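Local coordinates for protein acyl-CoA dehydrogenase (Mycobacterium thermoresistibile, PDB 3NF4) that probably catalyses the flavin-dependent alpha,beta-dehydrogenation of an acyl-CoA thioester, using bound FAD as the electron acceptor, at residues H106-F111 with C191-A196; Y133-P138 with Q241-A246; P138-G141 with A145-R148; G162-I167 with Y176-R181. All blocks are in the same frame, centred on the assembly; numbering follows the deposited sequence.

Overall arrangement
Contacts 2, 3 and 4 form a cluster beside the flavin cofactor, with centres about 9 to 10 Å apart. All three touch FAD. Contact 2 holds the pyrimidine part of the flavin, contact 3 passes the ribityl-phosphate region, and contact 4 brings a tryptophan to the ring system. Contact 1 lies farther out, its Pro-107 side chain about 12 Å from FAD. Its centre is about 11 Å from that of contact 2 and 12 Å from that of contact 4. His-106 NE2 and Ser-245 OG, 2.9 Å apart, join contacts 1 and 2. Contacts 2 and 3 share Pro-138. Contacts 2, 4 and 1 each place one segment in the same sheet, on strands 131-134, 175-181 and 189-195.

Contact 1 of 4, residues H106-F111 with C191-A196; sequences HPLLVF and CFLVPA
Pro-107 and Cys-191 meet where helix 106-111 lies over strand 189-195. The proline ring can be followed from CB outward. Pro-107 CB is 3.9 Å from Cys-191 SG. The next atom, Pro-107 CG, is a little farther from Cys-191 SG, at 4.3 Å. It also leans on Thr-177 of the adjoining strand. Pro-107 CD then turns back to the helix backbone and leaves the sulfur. The ring therefore meets the thiol with its CB-CG side. Cys-191 SG stands anti to its own backbone N (chi1 -177°), which lifts the sulfur off the strand toward the helix. Ile-242 of helix 239-245 touches both side chains.

The second pair is looser. Leu-108 CD2 and Leu-193 CD2 face each other methyl to methyl, 4.4 Å apart. Trp-120 of helix 114-124 touches both leucines. Cys-191 and Leu-193 are two residues apart, so both point from the same face of the strand. Pro-107 and Leu-108 are neighbours on the helix.

No hydrogen bond crosses the contact. All four touching residues are buried, and the join is wholly apolar. It is a helix-on-sheet interface, here between the helical N-terminal domain and the beta-rich middle domain of the acyl-CoA dehydrogenase fold.

Contact 2 of 4, residues Y133-P138 with Q241-A246; sequences YSLSEP and QIAFSA. With FAD (flavin-adenine dinucleotide), chain C.
The phenol ring of Tyr-133 points its hydroxyl end at segment 241-246. Tyr-133 OH lies 3.9 Å from both Ala-243 CA and Ala-246 CB, so the ring meets segment 241-246 through its oxygen. Tyr-133 CG is anti to the backbone N (chi1 -170°), which carries the ring across to that segment.

The second flat group is the flavin. Its pyrimidine edge, with N3, O2 and N1, takes the bonds from the 133-136 backbone and Ser-136 OG. FAD N3 donates to Tyr-133 O at 3.2 Å. FAD O2 receives Ser-136 N at 3.3 Å with an N-H...O angle of 158°, and Leu-135 N in a weak bond. Ser-136 OG donates to FAD N1 at 2.9 Å. Its chi1 of -58° sets the hydroxyl beside its own backbone N, on the flavin side. Donors gathered at N1 and O2 would be expected to stabilise negative charge there in the reduced flavin.

A water links the two segments. It lies 2.9 Å from Tyr-133 OH and donates to Ala-243 O. Leu-135 CD1 packs on Ala-243 CB at 4.1 Å.

Tyr-133 and Ser-134 end strand 131-134, an outermost strand of its sheet within the chain. Ser-134 pairs with strand 175-181. On the far side, Ile-242 of helix 239-245 packs against helix 106-111.

Contact 3 of 4, residues P138-G141 with A145-R148; sequences PQAG and AALR. With FAD (flavin-adenine dinucleotide), chain C.
Ala-140 and Ala-146 make the closely packed part of this contact, where a loop folds back on itself. Their CB atoms are 4.3 Å apart. Ala-140 CB also sits 4.2 Å from both Ala-146 C and Leu-147 N, so the methyl rests on the peptide group between those residues. The two methyls make an apolar pair, and Ala-140 is buried.

Gln-139 forms the looser, exposed side. Its CG lies between the backbone N and the carbonyl carbon (chi1 80°), and the chain bends again at chi2. These turns bring the amide alongside 146-148. Gln-139 NE2 comes within 3.5 Å of Ala-146 O, but this is not a hydrogen bond. The amide's polar partner is Glu-137 OE1, to which NE2 donates. Arg-148 N donates to the same carboxylate oxygen, so one acidic side chain holds both arms of the loop. Of the Arg-148 side chain, CB comes nearest, 4.1 Å from Gln-139 NE2. Its long chain bends at chi3 and touches a crystal neighbour, which may influence its course.

On the cofactor side, Gly-141 CA approaches FAD O5' to 3.4 Å. With no side chain, the backbone can run this close to the ribityl-phosphate link. Pro-138 O accepts a hydrogen bond from Arg-276 of the second subunit, which also binds FAD.

The loop connects strand 131-134 to strand 150-154. Leu-147 O receives Arg-181 NE from the end of strand 175-181, while Pro-138 and Leu-147 lean on strand 157-168.

Contact 4 of 4, residues G162-I167 with Y176-R181; sequences GSKSWI and YTLFAR. With FAD (flavin-adenine dinucleotide), chain C.
Lys-164 reaches from one sheet of the beta-rich middle domain to the other, and its amine donates to Phe-179 O. Strands 157-168 and 175-181 belong to different sheets that pack face to face. The axes of the two short segments approach to 9.5 Å, and their N-to-C directions differ by 133°. The Lys-164 NZ to Phe-179 O bond is 2.7 Å long. The amine meets the oxygen nearly along the C=O axis, with a C=O...N angle of 161°. Lower down the chain, Lys-164 CE touches Leu-178 CD1 at 3.8 Å. At the other end, Ile-167 CG2 lies at the edge of the Tyr-176 ring, near its plane, 4.1 Å from Tyr-176 CE1.

The second shell fixes these groups. Glu-137 OE2 forms a salt bridge to the buried Lys-164 NZ, and Leu-135 O accepts a further hydrogen bond from it. The bend at chi2 (-68°) folds the lysine toward these partners. Gly-171 N donates to Tyr-176 OH and holds the ring from its far end.

Lys-164 and Ile-167 flank the segment that delivers Trp-166 to the cofactor. FAD O3' lies over one face of the indole, 4.2 Å above its plane and offset toward the rim.

Contact 1 of 4, residues H106-F111 with C191-A196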
# COMPACT_ATOMS: atom_id res chain seq x y z
N HIS A 106 -31.05 14.08 -16.44
CA HIS A 106 -31.33 12.62 -16.49
C HIS A 106 -32.73 12.16 -16.01
O HIS A 106 -33.34 11.31 -16.66
CB HIS A 106 -30.19 11.82 -15.80
CG HIS A 106 -30.53 10.40 -15.47
ND1 HIS A 106 -30.08 9.33 -16.22
CD2 HIS A 106 -31.26 9.87 -14.46
CE1 HIS A 106 -30.52 8.20 -15.68
NE2 HIS A 106 -31.25 8.50 -14.61
N PRO A 107 -33.24 12.70 -14.88
CA PRO A 107 -34.60 12.35 -14.46
C PRO A 107 -35.72 12.67 -15.48
O PRO A 107 -36.65 11.89 -15.62
CB PRO A 107 -34.81 13.20 -13.20
CG PRO A 107 -33.48 13.43 -12.70
CD PRO A 107 -32.60 13.58 -13.90
N LEU A 108 -35.62 13.80 -16.18
CA LEU A 108 -36.65 14.17 -17.15
C LEU A 108 -36.60 13.25 -18.37
O LEU A 108 -37.65 12.79 -18.85
CB LEU A 108 -36.53 15.65 -17.57
CG LEU A 108 -37.46 16.26 -18.63
CD1 LEU A 108 -38.95 15.98 -18.35
CD2 LEU A 108 -37.22 17.78 -18.81
N LEU A 109 -35.38 12.95 -18.83
CA LEU A 109 -35.17 12.14 -20.01
C LEU A 109 -35.65 10.69 -19.85
O LEU A 109 -36.15 10.11 -20.82
CB LEU A 109 -33.70 12.16 -20.42
CG LEU A 109 -33.33 11.25 -21.60
CD1 LEU A 109 -33.70 11.88 -22.95
CD2 LEU A 109 -31.84 10.88 -21.56
N VAL A 110 -35.50 10.10 -18.66
CA VAL A 110 -35.85 8.69 -18.47
C VAL A 110 -37.23 8.47 -17.83
O VAL A 110 -37.87 7.44 -18.05
CB VAL A 110 -34.72 7.89 -17.73
CG1 VAL A 110 -35.17 6.48 -17.37
CG2 VAL A 110 -33.45 7.84 -18.58
N PHE A 111 -37.72 9.46 -17.08
CA PHE A 111 -38.94 9.26 -16.30
C PHE A 111 -40.13 10.15 -16.63
O PHE A 111 -41.26 9.84 -16.23
CB PHE A 111 -38.63 9.34 -14.81
CG PHE A 111 -37.52 8.42 -14.38
CD1 PHE A 111 -36.19 8.82 -14.47
CD2 PHE A 111 -37.80 7.15 -13.89
CE1 PHE A 111 -35.17 7.98 -14.08
CE2 PHE A 111 -36.79 6.31 -13.49
CZ PHE A 111 -35.47 6.72 -13.58
N CYS A 191 -39.27 13.79 -6.98
CA CYS A 191 -38.38 14.61 -7.79
C CYS A 191 -39.08 15.83 -8.45
O CYS A 191 -40.24 15.73 -8.87
CB CYS A 191 -37.74 13.71 -8.86
SG CYS A 191 -36.54 14.50 -9.94
N PHE A 192 -38.38 16.96 -8.54
CA PHE A 192 -38.93 18.23 -9.06
C PHE A 192 -37.97 18.98 -9.99
O PHE A 192 -36.78 19.09 -9.69
CB PHE A 192 -39.29 19.18 -7.91
CG PHE A 192 -40.46 18.73 -7.10
CD1 PHE A 192 -41.75 19.06 -7.49
CD2 PHE A 192 -40.27 17.97 -5.96
CE1 PHE A 192 -42.84 18.63 -6.76
CE2 PHE A 192 -41.35 17.54 -5.22
CZ PHE A 192 -42.65 17.87 -5.62
N LEU A 193 -38.50 19.51 -11.09
CA LEU A 193 -37.72 20.43 -11.93
C LEU A 193 -38.03 21.87 -11.54
O LEU A 193 -39.14 22.38 -11.77
CB LEU A 193 -37.94 20.15 -13.43
CG LEU A 193 -37.16 21.02 -14.43
CD1 LEU A 193 -35.68 20.67 -14.47
CD2 LEU A 193 -37.74 20.92 -15.84
N VAL A 194 -37.03 22.52 -10.93
CA VAL A 194 -37.16 23.84 -10.31
C VAL A 194 -36.45 24.89 -11.17
O VAL A 194 -35.26 24.77 -11.40
CB VAL A 194 -36.54 23.86 -8.89
CG1 VAL A 194 -36.56 25.25 -8.27
CG2 VAL A 194 -37.22 22.84 -7.98
N PRO A 195 -37.18 25.92 -11.64
CA PRO A 195 -36.55 26.98 -12.43
C PRO A 195 -35.76 27.95 -11.56
O PRO A 195 -36.01 28.04 -10.34
CB PRO A 195 -37.75 27.70 -13.06
CG PRO A 195 -38.84 27.54 -12.05
CD PRO A 195 -38.62 26.18 -11.41
N ALA A 196 -34.83 28.68 -12.17
CA ALA A 196 -33.94 29.60 -11.44
C ALA A 196 -34.66 30.83 -10.85
O ALA A 196 -34.12 31.51 -9.98
CB ALA A 196 -32.80 30.04 -12.33

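Contact 2 of 4, residues Y133-P138 with Q241-A246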
# COMPACT_ATOMS: atom_id res chain seq x y z
N TYR A 133 -27.90 19.78 -9.76
CA TYR A 133 -28.49 18.57 -9.20
C TYR A 133 -28.44 18.72 -7.67
O TYR A 133 -27.36 18.99 -7.11
CB TYR A 133 -27.67 17.39 -9.70
CG TYR A 133 -28.22 16.00 -9.44
CD1 TYR A 133 -29.14 15.42 -10.31
CD2 TYR A 133 -27.78 15.24 -8.35
CE1 TYR A 133 -29.65 14.14 -10.09
CE2 TYR A 133 -28.27 13.94 -8.13
CZ TYR A 133 -29.21 13.41 -9.01
OH TYR A 133 -29.71 12.14 -8.81
N SER A 134 -29.59 18.56 -6.99
CA SER A 134 -29.73 18.86 -5.57
C SER A 134 -30.35 17.76 -4.70
O SER A 134 -31.58 17.58 -4.69
CB SER A 134 -30.54 20.15 -5.38
OG SER A 134 -30.55 20.51 -4.01
N LEU A 135 -29.50 17.07 -3.94
CA LEU A 135 -29.94 15.91 -3.18
C LEU A 135 -29.49 15.95 -1.72
O LEU A 135 -30.29 15.73 -0.81
CB LEU A 135 -29.50 14.61 -3.88
CG LEU A 135 -29.81 13.22 -3.29
CD1 LEU A 135 -31.16 12.73 -3.73
CD2 LEU A 135 -28.77 12.18 -3.69
N SER A 136 -28.21 16.25 -1.51
CA SER A 136 -27.59 16.30 -0.18
C SER A 136 -28.13 17.39 0.77
O SER A 136 -28.46 18.50 0.34
CB SER A 136 -26.08 16.45 -0.33
OG SER A 136 -25.51 15.40 -1.08
N GLU A 137 -28.18 17.05 2.06
CA GLU A 137 -28.50 17.99 3.14
C GLU A 137 -27.38 17.89 4.20
O GLU A 137 -26.57 16.97 4.13
CB GLU A 137 -29.89 17.69 3.75
CG GLU A 137 -31.03 17.78 2.73
CD GLU A 137 -32.44 17.48 3.27
OE1 GLU A 137 -32.69 17.61 4.50
OE2 GLU A 137 -33.32 17.16 2.42
N PRO A 138 -27.33 18.83 5.17
CA PRO A 138 -26.25 18.74 6.18
C PRO A 138 -26.26 17.43 7.00
O PRO A 138 -25.19 16.86 7.28
CB PRO A 138 -26.50 19.94 7.10
CG PRO A 138 -27.62 20.78 6.42
CD PRO A 138 -28.33 19.87 5.47
N GLN A 241 -36.04 5.91 -6.31
CA GLN A 241 -35.79 5.10 -7.51
C GLN A 241 -35.16 5.93 -8.64
O GLN A 241 -34.29 5.44 -9.38
CB GLN A 241 -37.08 4.39 -7.99
CG GLN A 241 -36.93 3.58 -9.31
CD GLN A 241 -38.26 3.05 -9.86
OE1 GLN A 241 -39.36 3.45 -9.44
NE2 GLN A 241 -38.16 2.15 -10.84
N ILE A 242 -35.59 7.19 -8.76
CA ILE A 242 -34.97 8.10 -9.72
C ILE A 242 -33.49 8.40 -9.35
O ILE A 242 -32.61 8.32 -10.21
CB ILE A 242 -35.77 9.40 -9.89
CG1 ILE A 242 -37.16 9.10 -10.45
CG2 ILE A 242 -35.04 10.36 -10.82
CD1 ILE A 242 -38.04 10.35 -10.68
N ALA A 243 -33.25 8.73 -8.09
CA ALA A 243 -31.90 9.07 -7.64
C ALA A 243 -30.96 7.88 -7.76
O ALA A 243 -29.79 8.05 -8.10
CB ALA A 243 -31.90 9.60 -6.21
N PHE A 244 -31.48 6.68 -7.49
CA PHE A 244 -30.72 5.43 -7.56
C PHE A 244 -30.27 5.13 -8.99
O PHE A 244 -29.16 4.62 -9.18
CB PHE A 244 -31.55 4.26 -7.00
CG PHE A 244 -30.84 2.93 -7.01
CD1 PHE A 244 -29.93 2.59 -5.98
CD2 PHE A 244 -31.08 1.99 -8.03
CE1 PHE A 244 -29.27 1.36 -5.98
CE2 PHE A 244 -30.42 0.75 -8.04
CZ PHE A 244 -29.52 0.44 -7.01
N SER A 245 -31.11 5.49 -9.97
CA SER A 245 -30.87 5.15 -11.37
C SER A 245 -29.80 6.01 -12.00
O SER A 245 -29.25 5.64 -13.03
CB SER A 245 -32.17 5.23 -12.21
OG SER A 245 -32.39 6.52 -12.77
N ALA A 246 -29.51 7.16 -11.40
CA ALA A 246 -28.45 8.04 -11.89
C ALA A 246 -27.01 7.70 -11.38
O ALA A 246 -26.03 8.22 -11.91
CB ALA A 246 -28.81 9.48 -11.58
PA FAD C . -20.74 11.70 5.82
O1A FAD C . -21.88 10.93 5.23
O2A FAD C . -20.99 12.46 7.10
O5B FAD C . -19.51 10.69 6.09
C5B FAD C . -18.37 10.99 6.90
C4B FAD C . -17.43 9.78 6.92
O4B FAD C . -18.08 8.59 7.42
C3B FAD C . -16.91 9.45 5.53
O3B FAD C . -15.53 9.11 5.63
C2B FAD C . -17.69 8.22 5.11
O2B FAD C . -16.98 7.44 4.12
C1B FAD C . -17.99 7.53 6.45
N9A FAD C . -19.24 6.75 6.31
C8A FAD C . -20.50 7.26 6.15
N7A FAD C . -21.37 6.23 6.01
C5A FAD C . -20.66 5.08 6.09
C6A FAD C . -21.00 3.74 6.04
N6A FAD C . -22.29 3.38 5.85
N1A FAD C . -20.02 2.79 6.16
C2A FAD C . -18.73 3.14 6.34
N3A FAD C . -18.39 4.44 6.39
C4A FAD C . -19.32 5.42 6.27
N1 FAD C . -24.16 16.65 -3.38
C2 FAD C . -25.18 16.72 -4.28
O2 FAD C . -26.25 16.08 -4.10
N3 FAD C . -25.06 17.48 -5.40
C4 FAD C . -23.93 18.19 -5.65
O4 FAD C . -23.86 18.88 -6.70
C4X FAD C . -22.86 18.13 -4.74
N5 FAD C . -21.72 18.83 -4.96
C5X FAD C . -20.71 18.78 -4.05
C6 FAD C . -19.54 19.51 -4.27
C7 FAD C . -18.49 19.48 -3.35
C7M FAD C . -17.25 20.29 -3.64
C8 FAD C . -18.63 18.70 -2.20
C8M FAD C . -17.57 18.58 -1.14
C9 FAD C . -19.80 17.97 -1.99
C9A FAD C . -20.85 17.99 -2.89
N10 FAD C . -21.97 17.27 -2.66
C10 FAD C . -23.00 17.34 -3.57
C1' FAD C . -22.11 16.44 -1.42
C2' FAD C . -21.26 15.14 -1.40
O2' FAD C . -21.80 14.18 -2.33
C3' FAD C . -21.07 14.58 0.03
O3' FAD C . -20.27 15.51 0.77
C4' FAD C . -20.41 13.19 0.18
O4' FAD C . -20.99 12.22 -0.72
C5' FAD C . -20.38 12.57 1.60
O5' FAD C . -21.42 12.94 2.53
P FAD C . -21.06 13.76 3.89
O1P FAD C . -20.22 14.97 3.51
O2P FAD C . -22.30 14.01 4.70
O3P FAD C . -20.13 12.70 4.69
O HOH W 1 -28.21 10.26 -7.18

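Contact 3 of 4, residues P138-G141 with A145-R148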
# COMPACT_ATOMS: atom_id res chain seq x y z
N PRO A 138 -27.33 18.83 5.17
CA PRO A 138 -26.25 18.74 6.18
C PRO A 138 -26.26 17.43 7.00
O PRO A 138 -25.19 16.86 7.28
CB PRO A 138 -26.50 19.94 7.10
CG PRO A 138 -27.62 20.78 6.42
CD PRO A 138 -28.33 19.87 5.47
N GLN A 139 -27.44 16.92 7.33
CA GLN A 139 -27.56 15.68 8.11
C GLN A 139 -27.61 14.40 7.25
O GLN A 139 -27.89 13.31 7.75
CB GLN A 139 -28.76 15.76 9.08
CG GLN A 139 -30.18 15.50 8.49
CD GLN A 139 -30.63 16.50 7.40
OE1 GLN A 139 -30.27 17.69 7.40
NE2 GLN A 139 -31.45 16.00 6.47
N ALA A 140 -27.31 14.53 5.95
CA ALA A 140 -27.50 13.45 4.99
C ALA A 140 -26.75 13.68 3.66
O ALA A 140 -27.25 14.33 2.74
CB ALA A 140 -29.02 13.22 4.74
N GLY A 141 -25.53 13.14 3.60
CA GLY A 141 -24.77 13.08 2.35
C GLY A 141 -24.73 11.64 1.86
O GLY A 141 -25.41 11.29 0.89
N ALA A 145 -31.74 8.44 2.15
CA ALA A 145 -33.08 8.25 2.74
C ALA A 145 -33.42 9.12 3.97
O ALA A 145 -34.60 9.29 4.28
CB ALA A 145 -33.30 6.78 3.06
N ALA A 146 -32.41 9.65 4.65
CA ALA A 146 -32.62 10.46 5.85
C ALA A 146 -32.89 11.96 5.56
O ALA A 146 -32.87 12.79 6.48
CB ALA A 146 -31.44 10.29 6.83
N LEU A 147 -33.14 12.29 4.30
CA LEU A 147 -33.34 13.69 3.91
C LEU A 147 -34.68 14.23 4.46
O LEU A 147 -35.58 13.46 4.79
CB LEU A 147 -33.19 13.90 2.39
CG LEU A 147 -34.22 13.36 1.39
CD1 LEU A 147 -35.55 14.11 1.48
CD2 LEU A 147 -33.67 13.46 -0.01
N ARG A 148 -34.79 15.55 4.54
CA ARG A 148 -35.92 16.15 5.25
C ARG A 148 -36.58 17.41 4.68
O ARG A 148 -37.60 17.85 5.22
CB ARG A 148 -35.54 16.36 6.71
CG ARG A 148 -36.33 15.47 7.64
CD ARG A 148 -35.58 15.22 8.94
NE ARG A 148 -35.24 13.80 9.08
CZ ARG A 148 -35.89 12.94 9.87
NH1 ARG A 148 -36.94 13.34 10.62
NH2 ARG A 148 -35.49 11.67 9.92
PA FAD C . -20.74 11.70 5.82
O1A FAD C . -21.88 10.93 5.23
O2A FAD C . -20.99 12.46 7.10
O5B FAD C . -19.51 10.69 6.09
C5B FAD C . -18.37 10.99 6.90
C4B FAD C . -17.43 9.78 6.92
O4B FAD C . -18.08 8.59 7.42
C3B FAD C . -16.91 9.45 5.53
O3B FAD C . -15.53 9.11 5.63
C2B FAD C . -17.69 8.22 5.11
O2B FAD C . -16.98 7.44 4.12
C1B FAD C . -17.99 7.53 6.45
N9A FAD C . -19.24 6.75 6.31
C8A FAD C . -20.50 7.26 6.15
N7A FAD C . -21.37 6.23 6.01
C5A FAD C . -20.66 5.08 6.09
C6A FAD C . -21.00 3.74 6.04
N6A FAD C . -22.29 3.38 5.85
N1A FAD C . -20.02 2.79 6.16
C2A FAD C . -18.73 3.14 6.34
N3A FAD C . -18.39 4.44 6.39
C4A FAD C . -19.32 5.42 6.27
N1 FAD C . -24.16 16.65 -3.38
C2 FAD C . -25.18 16.72 -4.28
O2 FAD C . -26.25 16.08 -4.10
N3 FAD C . -25.06 17.48 -5.40
C4 FAD C . -23.93 18.19 -5.65
O4 FAD C . -23.86 18.88 -6.70
C4X FAD C . -22.86 18.13 -4.74
N5 FAD C . -21.72 18.83 -4.96
C5X FAD C . -20.71 18.78 -4.05
C6 FAD C . -19.54 19.51 -4.27
C7 FAD C . -18.49 19.48 -3.35
C7M FAD C . -17.25 20.29 -3.64
C8 FAD C . -18.63 18.70 -2.20
C8M FAD C . -17.57 18.58 -1.14
C9 FAD C . -19.80 17.97 -1.99
C9A FAD C . -20.85 17.99 -2.89
N10 FAD C . -21.97 17.27 -2.66
C10 FAD C . -23.00 17.34 -3.57
C1' FAD C . -22.11 16.44 -1.42
C2' FAD C . -21.26 15.14 -1.40
O2' FAD C . -21.80 14.18 -2.33
C3' FAD C . -21.07 14.58 0.03
O3' FAD C . -20.27 15.51 0.77
C4' FAD C . -20.41 13.19 0.18
O4' FAD C . -20.99 12.22 -0.72
C5' FAD C . -20.38 12.57 1.60
O5' FAD C . -21.42 12.94 2.53
P FAD C . -21.06 13.76 3.89
O1P FAD C . -20.22 14.97 3.51
O2P FAD C . -22.30 14.01 4.70
O3P FAD C . -20.13 12.70 4.69

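Contact 4 of 4, residues G162-I167 with Y176-R181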
# COMPACT_ATOMS: atom_id res chain seq x y z
N GLY A 162 -37.68 24.11 3.35
CA GLY A 162 -36.45 23.54 3.92
C GLY A 162 -35.11 23.92 3.31
O GLY A 162 -35.01 24.86 2.52
N SER A 163 -34.10 23.13 3.67
CA SER A 163 -32.69 23.38 3.36
C SER A 163 -32.03 22.24 2.56
O SER A 163 -32.31 21.06 2.81
CB SER A 163 -31.90 23.55 4.67
OG SER A 163 -32.12 24.80 5.28
N LYS A 164 -31.14 22.62 1.64
CA LYS A 164 -30.27 21.69 0.89
C LYS A 164 -28.80 22.19 0.90
O LYS A 164 -28.56 23.37 1.14
CB LYS A 164 -30.75 21.57 -0.56
CG LYS A 164 -32.06 20.80 -0.75
CD LYS A 164 -31.85 19.33 -0.42
CE LYS A 164 -32.89 18.44 -1.05
NZ LYS A 164 -32.94 17.06 -0.47
N SER A 165 -27.84 21.30 0.64
CA SER A 165 -26.43 21.72 0.69
C SER A 165 -25.53 21.14 -0.40
O SER A 165 -25.92 20.24 -1.15
CB SER A 165 -25.83 21.47 2.08
OG SER A 165 -26.05 20.15 2.48
N TRP A 166 -24.32 21.68 -0.50
CA TRP A 166 -23.32 21.21 -1.45
C TRP A 166 -23.82 21.23 -2.89
O TRP A 166 -23.68 20.25 -3.58
CB TRP A 166 -22.81 19.80 -1.11
CG TRP A 166 -22.39 19.58 0.35
CD1 TRP A 166 -22.99 18.75 1.26
CD2 TRP A 166 -21.27 20.18 1.03
NE1 TRP A 166 -22.34 18.82 2.47
CE2 TRP A 166 -21.29 19.68 2.36
CE3 TRP A 166 -20.27 21.08 0.66
CZ2 TRP A 166 -20.33 20.06 3.32
CZ3 TRP A 166 -19.32 21.47 1.62
CH2 TRP A 166 -19.36 20.95 2.93
N ILE A 167 -24.42 22.32 -3.34
CA ILE A 167 -24.92 22.39 -4.72
C ILE A 167 -23.88 23.02 -5.65
O ILE A 167 -23.65 24.23 -5.62
CB ILE A 167 -26.27 23.16 -4.79
CG1 ILE A 167 -27.32 22.50 -3.86
CG2 ILE A 167 -26.77 23.32 -6.25
CD1 ILE A 167 -28.60 23.27 -3.70
N TYR A 176 -32.80 23.47 -11.70
CA TYR A 176 -32.36 22.63 -10.61
C TYR A 176 -33.18 21.36 -10.54
O TYR A 176 -34.41 21.41 -10.54
CB TYR A 176 -32.44 23.40 -9.27
CG TYR A 176 -31.50 24.58 -9.19
CD1 TYR A 176 -30.23 24.45 -8.63
CD2 TYR A 176 -31.87 25.82 -9.71
CE1 TYR A 176 -29.36 25.54 -8.57
CE2 TYR A 176 -31.00 26.92 -9.67
CZ TYR A 176 -29.76 26.77 -9.10
OH TYR A 176 -28.92 27.85 -9.06
N THR A 177 -32.51 20.22 -10.47
CA THR A 177 -33.19 18.97 -10.18
C THR A 177 -33.19 18.76 -8.66
O THR A 177 -32.14 18.51 -8.07
CB THR A 177 -32.53 17.80 -10.94
OG1 THR A 177 -32.77 17.96 -12.34
CG2 THR A 177 -33.09 16.48 -10.51
N LEU A 178 -34.39 18.83 -8.05
CA LEU A 178 -34.59 18.77 -6.60
C LEU A 178 -35.18 17.44 -6.10
O LEU A 178 -36.01 16.83 -6.78
CB LEU A 178 -35.53 19.90 -6.19
CG LEU A 178 -36.00 20.05 -4.73
CD1 LEU A 178 -34.82 20.33 -3.75
CD2 LEU A 178 -37.11 21.10 -4.61
N PHE A 179 -34.77 17.02 -4.90
CA PHE A 179 -35.39 15.87 -4.21
C PHE A 179 -35.96 16.29 -2.85
O PHE A 179 -35.20 16.71 -1.98
CB PHE A 179 -34.40 14.71 -4.06
CG PHE A 179 -33.97 14.11 -5.38
CD1 PHE A 179 -34.70 13.06 -5.95
CD2 PHE A 179 -32.86 14.60 -6.07
CE1 PHE A 179 -34.31 12.51 -7.19
CE2 PHE A 179 -32.48 14.05 -7.29
CZ PHE A 179 -33.21 13.01 -7.85
N ALA A 180 -37.28 16.20 -2.67
CA ALA A 180 -37.92 16.58 -1.39
C ALA A 180 -38.94 15.57 -0.86
O ALA A 180 -39.45 14.75 -1.62
CB ALA A 180 -38.54 17.97 -1.48
N ARG A 181 -39.22 15.66 0.44
CA ARG A 181 -40.07 14.69 1.14
C ARG A 181 -41.58 14.98 1.07
O ARG A 181 -42.02 16.08 1.42
CB ARG A 181 -39.61 14.54 2.60
CG ARG A 181 -40.33 13.42 3.36
CD ARG A 181 -39.60 12.98 4.65
NE ARG A 181 -38.35 12.23 4.41
CZ ARG A 181 -38.28 10.97 3.97
NH1 ARG A 181 -39.38 10.28 3.68
NH2 ARG A 181 -37.09 10.40 3.81
PA FAD C . -20.74 11.70 5.82
O1A FAD C . -21.88 10.93 5.23
O2A FAD C . -20.99 12.46 7.10
O5B FAD C . -19.51 10.69 6.09
C5B FAD C . -18.37 10.99 6.90
C4B FAD C . -17.43 9.78 6.92
O4B FAD C . -18.08 8.59 7.42
C3B FAD C . -16.91 9.45 5.53
O3B FAD C . -15.53 9.11 5.63
C2B FAD C . -17.69 8.22 5.11
O2B FAD C . -16.98 7.44 4.12
C1B FAD C . -17.99 7.53 6.45
N9A FAD C . -19.24 6.75 6.31
C8A FAD C . -20.50 7.26 6.15
N7A FAD C . -21.37 6.23 6.01
C5A FAD C . -20.66 5.08 6.09
C6A FAD C . -21.00 3.74 6.04
N6A FAD C . -22.29 3.38 5.85
N1A FAD C . -20.02 2.79 6.16
C2A FAD C . -18.73 3.14 6.34
N3A FAD C . -18.39 4.44 6.39
C4A FAD C . -19.32 5.42 6.27
N1 FAD C . -24.16 16.65 -3.38
C2 FAD C . -25.18 16.72 -4.28
O2 FAD C . -26.25 16.08 -4.10
N3 FAD C . -25.06 17.48 -5.40
C4 FAD C . -23.93 18.19 -5.65
O4 FAD C . -23.86 18.88 -6.70
C4X FAD C . -22.86 18.13 -4.74
N5 FAD C . -21.72 18.83 -4.96
C5X FAD C . -20.71 18.78 -4.05
C6 FAD C . -19.54 19.51 -4.27
C7 FAD C . -18.49 19.48 -3.35
C7M FAD C . -17.25 20.29 -3.64
C8 FAD C . -18.63 18.70 -2.20
C8M FAD C . -17.57 18.58 -1.14
C9 FAD C . -19.80 17.97 -1.99
C9A FAD C . -20.85 17.99 -2.89
N10 FAD C . -21.97 17.27 -2.66
C10 FAD C . -23.00 17.34 -3.57
C1' FAD C . -22.11 16.44 -1.42
C2' FAD C . -21.26 15.14 -1.40
O2' FAD C . -21.80 14.18 -2.33
C3' FAD C . -21.07 14.58 0.03
O3' FAD C . -20.27 15.51 0.77
C4' FAD C . -20.41 13.19 0.18
O4' FAD C . -20.99 12.22 -0.72
C5' FAD C . -20.38 12.57 1.60
O5' FAD C . -21.42 12.94 2.53
P FAD C . -21.06 13.76 3.89
O1P FAD C . -20.22 14.97 3.51
O2P FAD C . -22.30 14.01 4.70
O3P FAD C . -20.13 12.70 4.69